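Local coordinates for protein beta-galacturonidase (Eisenbergiella tayi, PDB 6NCW) that hydrolyses beta-galacturonides as a glycoside hydrolase of family 2 and may also have beta-glucuronidase activity, at residues F62-N67 with G108-E113; A470-R475 with W482-Q487; W510-V515 with E537-K542. All coordinates share one frame; numbering follows the deposited sequence.

Interaction 1 of 3, residues F62-N67 with G108-E113; sequences FEAKGN and GIHQLE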
loop_
_atom_site.group_PDB
_atom_site.type_symbol
_atom_site.label_atom_id
_atom_site.label_comp_id
_atom_site.label_asym_id
_atom_site.label_seq_id
_atom_site.Cartn_x
_atom_site.Cartn_y
_atom_site.Cartn_z
ATOM N N PHE A 62 -27.848 -36.880 -6.595
ATOM C CA PHE A 62 -29.179 -36.388 -6.283
ATOM C C PHE A 62 -30.142 -37.561 -6.340
ATOM O O PHE A 62 -29.822 -38.625 -6.873
ATOM C CB PHE A 62 -29.622 -35.253 -7.223
ATOM C CG PHE A 62 -29.825 -35.667 -8.652
ATOM C CD1 PHE A 62 -31.106 -35.940 -9.137
ATOM C CD2 PHE A 62 -28.755 -35.747 -9.527
ATOM C CE1 PHE A 62 -31.306 -36.314 -10.466
ATOM C CE2 PHE A 62 -28.948 -36.120 -10.862
ATOM C CZ PHE A 62 -30.223 -36.405 -11.328
ATOM N N GLU A 63 -31.326 -37.348 -5.778
ATOM C CA GLU A 63 -32.360 -38.366 -5.677
ATOM C C GLU A 63 -33.598 -37.880 -6.411
ATOM O O GLU A 63 -34.088 -36.779 -6.140
ATOM C CB GLU A 63 -32.684 -38.657 -4.214
ATOM C CG GLU A 63 -33.674 -39.782 -4.001
ATOM C CD GLU A 63 -33.659 -40.288 -2.567
ATOM O OE1 GLU A 63 -32.901 -39.720 -1.744
ATOM O OE2 GLU A 63 -34.396 -41.253 -2.268
ATOM N N ALA A 64 -34.090 -38.685 -7.347
ATOM C CA ALA A 64 -35.206 -38.251 -8.177
ATOM C C ALA A 64 -35.771 -39.440 -8.936
ATOM O O ALA A 64 -35.103 -40.464 -9.105
ATOM C CB ALA A 64 -34.781 -37.163 -9.166
ATOM N N LYS A 65 -36.997 -39.254 -9.438
ATOM C CA LYS A 65 -37.748 -40.262 -10.177
ATOM C C LYS A 65 -38.590 -39.580 -11.250
ATOM O O LYS A 65 -39.044 -38.442 -11.082
ATOM C CB LYS A 65 -38.681 -41.063 -9.253
ATOM C CG LYS A 65 -39.751 -40.173 -8.576
ATOM C CD LYS A 65 -41.011 -40.929 -8.169
ATOM C CE LYS A 65 -41.010 -41.261 -6.680
ATOM N NZ LYS A 65 -40.827 -40.050 -5.822
ATOM N N GLY A 66 -38.828 -40.296 -12.340
ATOM C CA GLY A 66 -39.771 -39.799 -13.319
ATOM C C GLY A 66 -39.155 -38.750 -14.228
ATOM O O GLY A 66 -37.969 -38.780 -14.539
ATOM N N ASN A 67 -39.995 -37.824 -14.675
ATOM C CA ASN A 67 -39.538 -36.734 -15.524
ATOM C C ASN A 67 -38.904 -35.642 -14.666
ATOM O O ASN A 67 -39.531 -35.136 -13.726
ATOM C CB ASN A 67 -40.703 -36.149 -16.325
ATOM C CG ASN A 67 -41.230 -37.093 -17.386
ATOM O OD1 ASN A 67 -40.547 -38.024 -17.818
ATOM N ND2 ASN A 67 -42.454 -36.844 -17.821
ATOM N N GLY A 108 -34.440 -43.454 -7.379
ATOM C CA GLY A 108 -33.227 -43.671 -6.612
ATOM C C GLY A 108 -32.158 -42.603 -6.760
ATOM O O GLY A 108 -32.455 -41.445 -7.073
ATOM N N ILE A 109 -30.906 -42.990 -6.528
ATOM C CA ILE A 109 -29.789 -42.058 -6.475
ATOM C C ILE A 109 -29.141 -41.988 -7.851
ATOM O O ILE A 109 -28.818 -43.022 -8.450
ATOM C CB ILE A 109 -28.768 -42.482 -5.404
ATOM C CG1 ILE A 109 -29.100 -41.871 -4.038
ATOM C CG2 ILE A 109 -27.378 -42.031 -5.795
ATOM C CD1 ILE A 109 -30.457 -42.223 -3.490
ATOM N N HIS A 110 -28.946 -40.768 -8.353
ATOM C CA HIS A 110 -28.297 -40.542 -9.635
ATOM C C HIS A 110 -26.996 -39.764 -9.455
ATOM O O HIS A 110 -26.794 -39.067 -8.456
ATOM C CB HIS A 110 -29.233 -39.797 -10.585
ATOM C CG HIS A 110 -30.565 -40.460 -10.735
ATOM N ND1 HIS A 110 -30.775 -41.513 -11.599
ATOM C CD2 HIS A 110 -31.746 -40.247 -10.106
ATOM C CE1 HIS A 110 -32.034 -41.905 -11.514
ATOM N NE2 HIS A 110 -32.643 -41.157 -10.612
ATOM N N GLN A 111 -26.109 -39.895 -10.440
ATOM C CA GLN A 111 -24.850 -39.160 -10.470
ATOM C C GLN A 111 -24.977 -38.008 -11.457
ATOM O O GLN A 111 -25.295 -38.227 -12.631
ATOM C CB GLN A 111 -23.685 -40.063 -10.860
ATOM C CG GLN A 111 -23.196 -40.956 -9.728
ATOM C CD GLN A 111 -24.179 -42.074 -9.423
ATOM O OE1 GLN A 111 -24.798 -42.646 -10.337
ATOM N NE2 GLN A 111 -24.345 -42.383 -8.135
ATOM N N LEU A 112 -24.741 -36.790 -10.975
ATOM C CA LEU A 112 -24.686 -35.592 -11.807
ATOM C C LEU A 112 -23.235 -35.162 -11.961
ATOM O O LEU A 112 -22.508 -35.032 -10.966
ATOM C CB LEU A 112 -25.499 -34.454 -11.192
ATOM C CG LEU A 112 -25.474 -33.135 -11.970
ATOM C CD1 LEU A 112 -25.958 -33.320 -13.405
ATOM C CD2 LEU A 112 -26.324 -32.097 -11.251
ATOM N N GLU A 113 -22.812 -34.949 -13.198
ATOM C CA GLU A 113 -21.466 -34.461 -13.462
ATOM C C GLU A 113 -21.551 -33.357 -14.497
ATOM O O GLU A 113 -22.210 -33.524 -15.527
ATOM C CB GLU A 113 -20.528 -35.565 -13.949
ATOM C CG GLU A 113 -19.131 -35.054 -14.318
ATOM C CD GLU A 113 -18.175 -36.166 -14.720
ATOM O OE1 GLU A 113 -18.651 -37.198 -15.257
ATOM O OE2 GLU A 113 -16.944 -36.008 -14.494
#

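Interaction 2 of 3, residues A470-R475 with W482-Q487; sequences AIYGYR and WSEEYQ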
loop_
_atom_site.group_PDB
_atom_site.type_symbol
_atom_site.label_atom_id
_atom_site.label_comp_id
_atom_site.label_asym_id
_atom_site.label_seq_id
_atom_site.Cartn_x
_atom_site.Cartn_y
_atom_site.Cartn_z
ATOM N N ALA A 470 -7.298 4.919 -11.827
ATOM C CA ALA A 470 -6.597 5.304 -10.610
ATOM C C ALA A 470 -6.213 4.029 -9.876
ATOM O O ALA A 470 -7.073 3.179 -9.627
ATOM C CB ALA A 470 -7.459 6.182 -9.708
ATOM N N ILE A 471 -4.939 3.891 -9.528
ATOM C CA ILE A 471 -4.507 2.771 -8.700
ATOM C C ILE A 471 -4.711 3.188 -7.252
ATOM O O ILE A 471 -4.092 4.153 -6.796
ATOM C CB ILE A 471 -3.041 2.398 -8.975
ATOM C CG1 ILE A 471 -2.858 1.988 -10.447
ATOM C CG2 ILE A 471 -2.614 1.276 -8.025
ATOM C CD1 ILE A 471 -1.377 2.037 -10.926
ATOM N N TYR A 472 -5.593 2.473 -6.541
ATOM C CA TYR A 472 -5.913 2.805 -5.157
ATOM C C TYR A 472 -4.650 2.843 -4.330
ATOM O O TYR A 472 -3.868 1.888 -4.327
ATOM C CB TYR A 472 -6.902 1.785 -4.550
ATOM C CG TYR A 472 -7.233 2.031 -3.081
ATOM C CD1 TYR A 472 -6.651 1.269 -2.069
ATOM C CD2 TYR A 472 -8.114 3.036 -2.705
ATOM C CE1 TYR A 472 -6.941 1.498 -0.734
ATOM C CE2 TYR A 472 -8.406 3.274 -1.367
ATOM C CZ TYR A 472 -7.823 2.497 -0.387
ATOM O OH TYR A 472 -8.124 2.730 0.949
ATOM N N GLY A 473 -4.447 3.958 -3.633
ATOM C CA GLY A 473 -3.288 4.149 -2.816
ATOM C C GLY A 473 -2.158 4.922 -3.485
ATOM O O GLY A 473 -1.283 5.424 -2.782
ATOM N N TYR A 474 -2.137 5.020 -4.813
ATOM C CA TYR A 474 -1.120 5.830 -5.472
ATOM C C TYR A 474 -1.582 7.284 -5.500
ATOM O O TYR A 474 -2.547 7.625 -6.198
ATOM C CB TYR A 474 -0.819 5.347 -6.887
ATOM C CG TYR A 474 0.389 6.087 -7.415
ATOM C CD1 TYR A 474 1.595 5.987 -6.747
ATOM C CD2 TYR A 474 0.315 6.919 -8.536
ATOM C CE1 TYR A 474 2.701 6.656 -7.174
ATOM C CE2 TYR A 474 1.427 7.614 -8.973
ATOM C CZ TYR A 474 2.625 7.461 -8.293
ATOM O OH TYR A 474 3.759 8.129 -8.682
ATOM N N ARG A 475 -0.886 8.142 -4.754
ATOM C CA ARG A 475 -1.238 9.550 -4.631
ATOM C C ARG A 475 0.019 10.396 -4.752
ATOM O O ARG A 475 1.068 10.022 -4.222
ATOM C CB ARG A 475 -1.928 9.822 -3.288
ATOM C CG ARG A 475 -3.241 9.049 -3.123
ATOM C CD ARG A 475 -3.366 8.511 -1.701
ATOM N NE ARG A 475 -3.312 9.566 -0.704
ATOM C CZ ARG A 475 -3.232 9.346 0.602
ATOM N NH1 ARG A 475 -3.168 8.097 1.055
ATOM N NH2 ARG A 475 -3.206 10.374 1.447
ATOM N N TRP A 482 -2.986 7.923 -13.274
ATOM C CA TRP A 482 -3.034 6.752 -12.394
ATOM C C TRP A 482 -3.091 7.132 -10.913
ATOM O O TRP A 482 -3.395 6.272 -10.092
ATOM C CB TRP A 482 -1.880 5.753 -12.624
ATOM C CG TRP A 482 -1.854 5.174 -14.049
ATOM C CD1 TRP A 482 -0.914 5.409 -15.022
ATOM C CD2 TRP A 482 -2.810 4.268 -14.630
ATOM N NE1 TRP A 482 -1.231 4.707 -16.177
ATOM C CE2 TRP A 482 -2.388 3.998 -15.955
ATOM C CE3 TRP A 482 -3.992 3.668 -14.164
ATOM C CZ2 TRP A 482 -3.103 3.156 -16.809
ATOM C CZ3 TRP A 482 -4.688 2.824 -15.014
ATOM C CH2 TRP A 482 -4.253 2.584 -16.323
ATOM N N SER A 483 -2.803 8.390 -10.542
ATOM C CA SER A 483 -3.011 8.822 -9.166
ATOM C C SER A 483 -4.494 9.060 -8.890
ATOM O O SER A 483 -5.274 9.401 -9.784
ATOM C CB SER A 483 -2.226 10.108 -8.848
ATOM O OG SER A 483 -2.780 11.253 -9.494
ATOM N N GLU A 484 -4.871 8.889 -7.623
ATOM C CA GLU A 484 -6.241 9.148 -7.215
ATOM C C GLU A 484 -6.609 10.615 -7.373
ATOM O O GLU A 484 -7.770 10.930 -7.662
ATOM C CB GLU A 484 -6.448 8.700 -5.762
ATOM C CG GLU A 484 -6.428 7.179 -5.568
ATOM C CD GLU A 484 -6.847 6.763 -4.166
ATOM O OE1 GLU A 484 -8.020 7.025 -3.804
ATOM O OE2 GLU A 484 -6.003 6.183 -3.426
ATOM N N GLU A 485 -5.656 11.527 -7.151
ATOM C CA GLU A 485 -5.945 12.949 -7.345
ATOM C C GLU A 485 -6.321 13.240 -8.782
ATOM O O GLU A 485 -7.289 13.957 -9.046
ATOM C CB GLU A 485 -4.752 13.803 -6.942
ATOM C CG GLU A 485 -4.465 13.748 -5.472
ATOM C CD GLU A 485 -3.352 12.751 -5.143
ATOM O OE1 GLU A 485 -3.013 11.902 -6.006
ATOM O OE2 GLU A 485 -2.823 12.828 -4.015
ATOM N N TYR A 486 -5.570 12.698 -9.738
ATOM C CA TYR A 486 -5.949 12.970 -11.113
ATOM C C TYR A 486 -7.341 12.424 -11.406
ATOM O O TYR A 486 -8.119 13.051 -12.131
ATOM C CB TYR A 486 -4.946 12.394 -12.107
ATOM C CG TYR A 486 -5.350 12.778 -13.510
ATOM C CD1 TYR A 486 -6.141 11.937 -14.291
ATOM C CD2 TYR A 486 -5.008 14.024 -14.023
ATOM C CE1 TYR A 486 -6.538 12.305 -15.578
ATOM C CE2 TYR A 486 -5.387 14.396 -15.295
ATOM C CZ TYR A 486 -6.156 13.533 -16.074
ATOM O OH TYR A 486 -6.546 13.927 -17.338
ATOM N N GLN A 487 -7.669 11.243 -10.869
ATOM C CA GLN A 487 -8.979 10.672 -11.156
ATOM C C GLN A 487 -10.085 11.571 -10.619
ATOM O O GLN A 487 -11.161 11.667 -11.220
ATOM C CB GLN A 487 -9.114 9.269 -10.565
ATOM C CG GLN A 487 -10.449 8.613 -10.923
ATOM C CD GLN A 487 -10.725 7.331 -10.143
ATOM O OE1 GLN A 487 -10.568 7.284 -8.905
ATOM N NE2 GLN A 487 -11.139 6.285 -10.856
HETATM O O HOH W 1 -3.818 12.384 -1.595
#

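Interaction 3 of 3, residues W510-V515 with E537-K542; sequences WQFCDV and EYRRPK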
loop_
_atom_site.group_PDB
_atom_site.type_symbol
_atom_site.label_atom_id
_atom_site.label_comp_id
_atom_site.label_asym_id
_atom_site.label_seq_id
_atom_site.Cartn_x
_atom_site.Cartn_y
_atom_site.Cartn_z
ATOM N N TRP A 510 -17.833 4.571 -16.133
ATOM C CA TRP A 510 -16.965 3.407 -16.213
ATOM C C TRP A 510 -15.885 3.605 -15.158
ATOM O O TRP A 510 -15.022 4.472 -15.324
ATOM C CB TRP A 510 -16.337 3.242 -17.603
ATOM C CG TRP A 510 -15.469 2.021 -17.594
ATOM C CD1 TRP A 510 -14.172 1.934 -17.164
ATOM C CD2 TRP A 510 -15.877 0.670 -17.924
ATOM N NE1 TRP A 510 -13.737 0.625 -17.236
ATOM C CE2 TRP A 510 -14.764 -0.167 -17.696
ATOM C CE3 TRP A 510 -17.071 0.102 -18.400
ATOM C CZ2 TRP A 510 -14.800 -1.548 -17.939
ATOM C CZ3 TRP A 510 -17.108 -1.270 -18.645
ATOM C CH2 TRP A 510 -15.972 -2.079 -18.406
ATOM N N GLN A 511 -15.913 2.817 -14.071
ATOM C CA GLN A 511 -16.904 1.804 -13.771
ATOM C C GLN A 511 -17.020 1.741 -12.252
ATOM O O GLN A 511 -16.356 2.478 -11.555
ATOM C CB GLN A 511 -16.529 0.427 -14.367
ATOM C CG GLN A 511 -15.240 -0.171 -13.803
ATOM C CD GLN A 511 -14.995 -1.614 -14.255
ATOM O OE1 GLN A 511 -15.941 -2.439 -14.344
ATOM N NE2 GLN A 511 -13.724 -1.929 -14.556
ATOM N N PHE A 512 -17.870 0.856 -11.734
ATOM C CA PHE A 512 -18.086 0.799 -10.291
ATOM C C PHE A 512 -16.816 0.389 -9.541
ATOM O O PHE A 512 -16.357 1.094 -8.633
ATOM C CB PHE A 512 -19.231 -0.170 -9.972
ATOM C CG PHE A 512 -19.346 -0.490 -8.515
ATOM C CD1 PHE A 512 -19.185 -1.787 -8.061
ATOM C CD2 PHE A 512 -19.593 0.516 -7.591
ATOM C CE1 PHE A 512 -19.291 -2.082 -6.703
ATOM C CE2 PHE A 512 -19.677 0.241 -6.239
ATOM C CZ PHE A 512 -19.539 -1.060 -5.791
ATOM N N CYS A 513 -16.253 -0.777 -9.871
ATOM C CA CYS A 513 -15.139 -1.311 -9.098
ATOM C C CYS A 513 -14.040 -1.760 -10.045
ATOM O O CYS A 513 -14.265 -1.949 -11.238
ATOM C CB CYS A 513 -15.571 -2.479 -8.206
ATOM S SG CYS A 513 -16.196 -3.887 -9.141
ATOM N N ASP A 514 -12.828 -1.891 -9.515
ATOM C CA ASP A 514 -11.747 -2.442 -10.332
ATOM C C ASP A 514 -12.038 -3.910 -10.613
ATOM O O ASP A 514 -12.645 -4.596 -9.791
ATOM C CB ASP A 514 -10.404 -2.307 -9.629
ATOM C CG ASP A 514 -10.002 -0.851 -9.395
ATOM O OD1 ASP A 514 -10.503 0.075 -10.084
ATOM O OD2 ASP A 514 -9.169 -0.629 -8.503
ATOM N N VAL A 515 -11.610 -4.390 -11.784
ATOM C CA VAL A 515 -12.005 -5.704 -12.307
ATOM C C VAL A 515 -10.774 -6.423 -12.847
ATOM O O VAL A 515 -9.977 -5.821 -13.575
ATOM C CB VAL A 515 -13.052 -5.588 -13.435
ATOM C CG1 VAL A 515 -13.319 -6.962 -14.063
ATOM C CG2 VAL A 515 -14.360 -4.914 -12.932
ATOM N N GLU A 537 -11.017 -3.115 -6.105
ATOM C CA GLU A 537 -11.619 -4.446 -6.179
ATOM C C GLU A 537 -12.096 -4.910 -4.812
ATOM O O GLU A 537 -13.013 -5.720 -4.742
ATOM C CB GLU A 537 -10.656 -5.471 -6.804
ATOM C CG GLU A 537 -9.355 -5.758 -6.011
ATOM C CD GLU A 537 -8.235 -4.771 -6.338
ATOM O OE1 GLU A 537 -8.548 -3.618 -6.716
ATOM O OE2 GLU A 537 -7.036 -5.146 -6.225
ATOM N N TYR A 538 -11.541 -4.370 -3.724
ATOM C CA TYR A 538 -12.010 -4.707 -2.394
ATOM C C TYR A 538 -13.069 -3.740 -1.894
ATOM O O TYR A 538 -13.349 -3.725 -0.698
ATOM C CB TYR A 538 -10.839 -4.797 -1.419
ATOM C CG TYR A 538 -9.877 -5.901 -1.811
ATOM C CD1 TYR A 538 -10.218 -7.232 -1.615
ATOM C CD2 TYR A 538 -8.642 -5.613 -2.392
ATOM C CE1 TYR A 538 -9.356 -8.261 -1.980
ATOM C CE2 TYR A 538 -7.762 -6.633 -2.770
ATOM C CZ TYR A 538 -8.146 -7.970 -2.555
ATOM O OH TYR A 538 -7.329 -9.017 -2.916
ATOM N N ARG A 539 -13.674 -2.961 -2.797
ATOM C CA ARG A 539 -14.794 -2.060 -2.523
ATOM C C ARG A 539 -14.394 -0.895 -1.614
ATOM O O ARG A 539 -15.255 -0.299 -0.938
ATOM C CB ARG A 539 -16.006 -2.813 -1.940
ATOM C CG ARG A 539 -16.952 -3.428 -3.001
ATOM C CD ARG A 539 -16.236 -4.374 -3.973
ATOM N NE ARG A 539 -17.170 -4.984 -4.915
ATOM C CZ ARG A 539 -16.833 -5.759 -5.952
ATOM N NH1 ARG A 539 -15.563 -6.065 -6.209
ATOM N NH2 ARG A 539 -17.787 -6.242 -6.737
ATOM N N ARG A 540 -13.103 -0.559 -1.585
ATOM C CA ARG A 540 -12.600 0.576 -0.812
ATOM C C ARG A 540 -12.751 1.853 -1.633
ATOM O O ARG A 540 -12.334 1.887 -2.795
ATOM C CB ARG A 540 -11.139 0.372 -0.427
ATOM C CG ARG A 540 -10.915 -0.849 0.487
ATOM C CD ARG A 540 -9.431 -0.987 0.889
ATOM N NE ARG A 540 -8.568 -1.382 -0.237
ATOM C CZ ARG A 540 -7.315 -1.795 -0.100
ATOM N NH1 ARG A 540 -6.768 -1.849 1.116
ATOM N NH2 ARG A 540 -6.602 -2.124 -1.174
ATOM N N PRO A 541 -13.353 2.899 -1.085
ATOM C CA PRO A 541 -13.614 4.105 -1.899
ATOM C C PRO A 541 -12.327 4.855 -2.221
ATOM O O PRO A 541 -11.528 5.152 -1.332
ATOM C CB PRO A 541 -14.561 4.941 -1.023
ATOM C CG PRO A 541 -14.490 4.338 0.357
ATOM C CD PRO A 541 -14.054 2.906 0.210
ATOM N N LYS A 542 -12.109 5.120 -3.510
ATOM C CA LYS A 542 -11.018 5.981 -3.945
ATOM C C LYS A 542 -11.398 7.441 -3.680
ATOM O O LYS A 542 -12.530 7.739 -3.300
ATOM C CB LYS A 542 -10.722 5.758 -5.429
ATOM C CG LYS A 542 -10.236 4.357 -5.771
ATOM C CD LYS A 542 -9.961 4.204 -7.256
ATOM C CE LYS A 542 -9.892 2.715 -7.628
ATOM N NZ LYS A 542 -9.790 2.517 -9.076
HETATM O O HOH W 2 -13.248 -6.967 -8.591
#

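Interaction 1 of 3, residues F62-N67 with G108-E113
F62 and H110 form an antiparallel hydrogen-bonded pair. H110 N gives a nearly straight bond of 2.7 Å to F62 O, and F62 N returns a longer one of 3.1 Å to H110 O. E63 and I109 are a non-hydrogen-bonded pair, and A64 N then bonds to G108 O at 3.2 Å.

One side-chain bond joins this backbone set. H110 NE2 reaches A64 O at 3.0 Å. The oxygen lies in the imidazole plane, but the nitrogen sits above the plane of the carbonyl. H110 ND1 bonds to D84 OD1. With an acceptor at each nitrogen the ring is held in place and may well be protonated.

Most apolar contact lies on the face that carries F62 and H110. F62 CG sits between its backbone N and carbonyl carbon (chi1 67°), and the ring folds back over the neighbouring strand. H110 CB lies over one ring face, 3.9 Å from the centroid, a CH-pi contact. L112 CB meets the ring edge 3.8 Å from F62 CE2. L144 of strand 142-147 also packs on F62. On the other face, I109 CD1 touches the carboxylate carbon of E63.

These are central neighbouring strands of an antiparallel sheet in the N-terminal beta-sandwich domain.

Interaction 2 of 3, residues A470-R475 with W482-Q487
E484 reaches from the first turn of its helix into the turn I471-Y474. Its OE2 accepts the backbone N-H of G473, N to OE2 2.7 Å. The N-H comes from above the carboxylate plane, 35° out of it. CG lies anti to the carbonyl carbon (chi1 -70°) and the chain runs on extended, which carries the carboxylate to the turn.

Two backbone bonds flank this grip. I471 N bonds to W482 O at 2.9 Å. E484 N bonds to Y474 O at 3.0 Å, so the turn accepts an N-H at the start of the helix. A470 CB packs against the amide of Q487, 3.4 Å from its OE1. I471 CD1 touches W482 CB. The aliphatic part of R475 crosses E485 at about a right angle, with R475 CB 3.2 Å from E485 OE2. Water 1 links the two, accepting from R475 NE and donating to E485 OE2.

The second shell sets these groups. The turn is type II, closed by Y474 N to I471 O, and G473 takes its positive-phi position. S483 is the N-cap. Its OG accepts from Y486 N and also bonds to V480 O. E485 OE1 is held by T476 N, and Q487 NE2 by A468 O.

Between subunits, R475 pairs with E484 of a second subunit in a salt bridge, and E484 with R475 of that second subunit. W482 NE1 bonds to F522 O of a third subunit. The contact closes the loop between strand 461-466 of the TIM barrel and helix 484-500, folding it over the helix's N-terminal end at subunit interfaces.

Interaction 3 of 3, residues W510-V515 with E537-K542
Two loops of the TIM-barrel domain meet here: the one that follows strand 504-509, and the one that leads into helix 544-553. A salt bridge and an arginine packed on a cysteine join them.

D514 and K542 approach from opposite directions. K542 NZ sits 2.7 Å from D514 OD1, on the syn lone pair of that oxygen. Its bond to D514 OD2 is weak, at 3.3 Å. The lysine chain is extended beyond CG, which brings the ammonium to the carboxylate. NZ also bonds to G533 O. D514 OD1 takes a second bond from G533 N, and OD2 forms a salt bridge with R527.

E537 brings a second acid close, with OE1 3.5 Å from D514 OD2. Two carboxylates so near would repel, but R527 also makes a salt bridge to E537 OE2. It probably offsets the charge of both.

The loop after strand 504-509 lies at the carboxyl-terminal end of the barrel strands, where TIM barrels place their active sites. It begins with a cis peptide between W510 and Q511. W510 NE1 bonds to N530, a residue that binds galacturonate. The side chain of D514 lies about 6 Å from those of the galacturonate-binding residues N530 and K532.

R539 spans the other side of the contact. C513 SG lies over one face of its guanidinium, 3.7 Å from R539 NH1. The ring of F512 stands nearly perpendicular to that group (82°), with CE1 4.0 Å from R539 NE. R539 NH1 bonds back to E537 O at 3.0 Å, within the guanidinium plane. R539 NE also makes a salt bridge to D296 of helix 290-302. Water 2 donates to D514 O and accepts a weak bond from R539 NH1.

Overall arrangement
Interactions 2 and 3 are neighbours in the TIM-barrel domain, with centres 12 Å apart. K542 joins them: its NZ lies 2.9 Å from A470 O, a probable hydrogen bond, and its chain packs on E484 and Q487. R540 also packs on Y472. Both contacts border the galacturonate site. In interaction 2 the side chains of W482 and Q487 lie about 5 Å from those of R525 and K532, respectively. Bound glycerol is about 9 Å from the W482 side chain and about 12 Å from that of D514. Both also touch the second subunit. Interaction 1 stands apart in the N-terminal domain, its centre 54 Å from interaction 2 and 42 Å from interaction 3, and away from the sugar-binding residues.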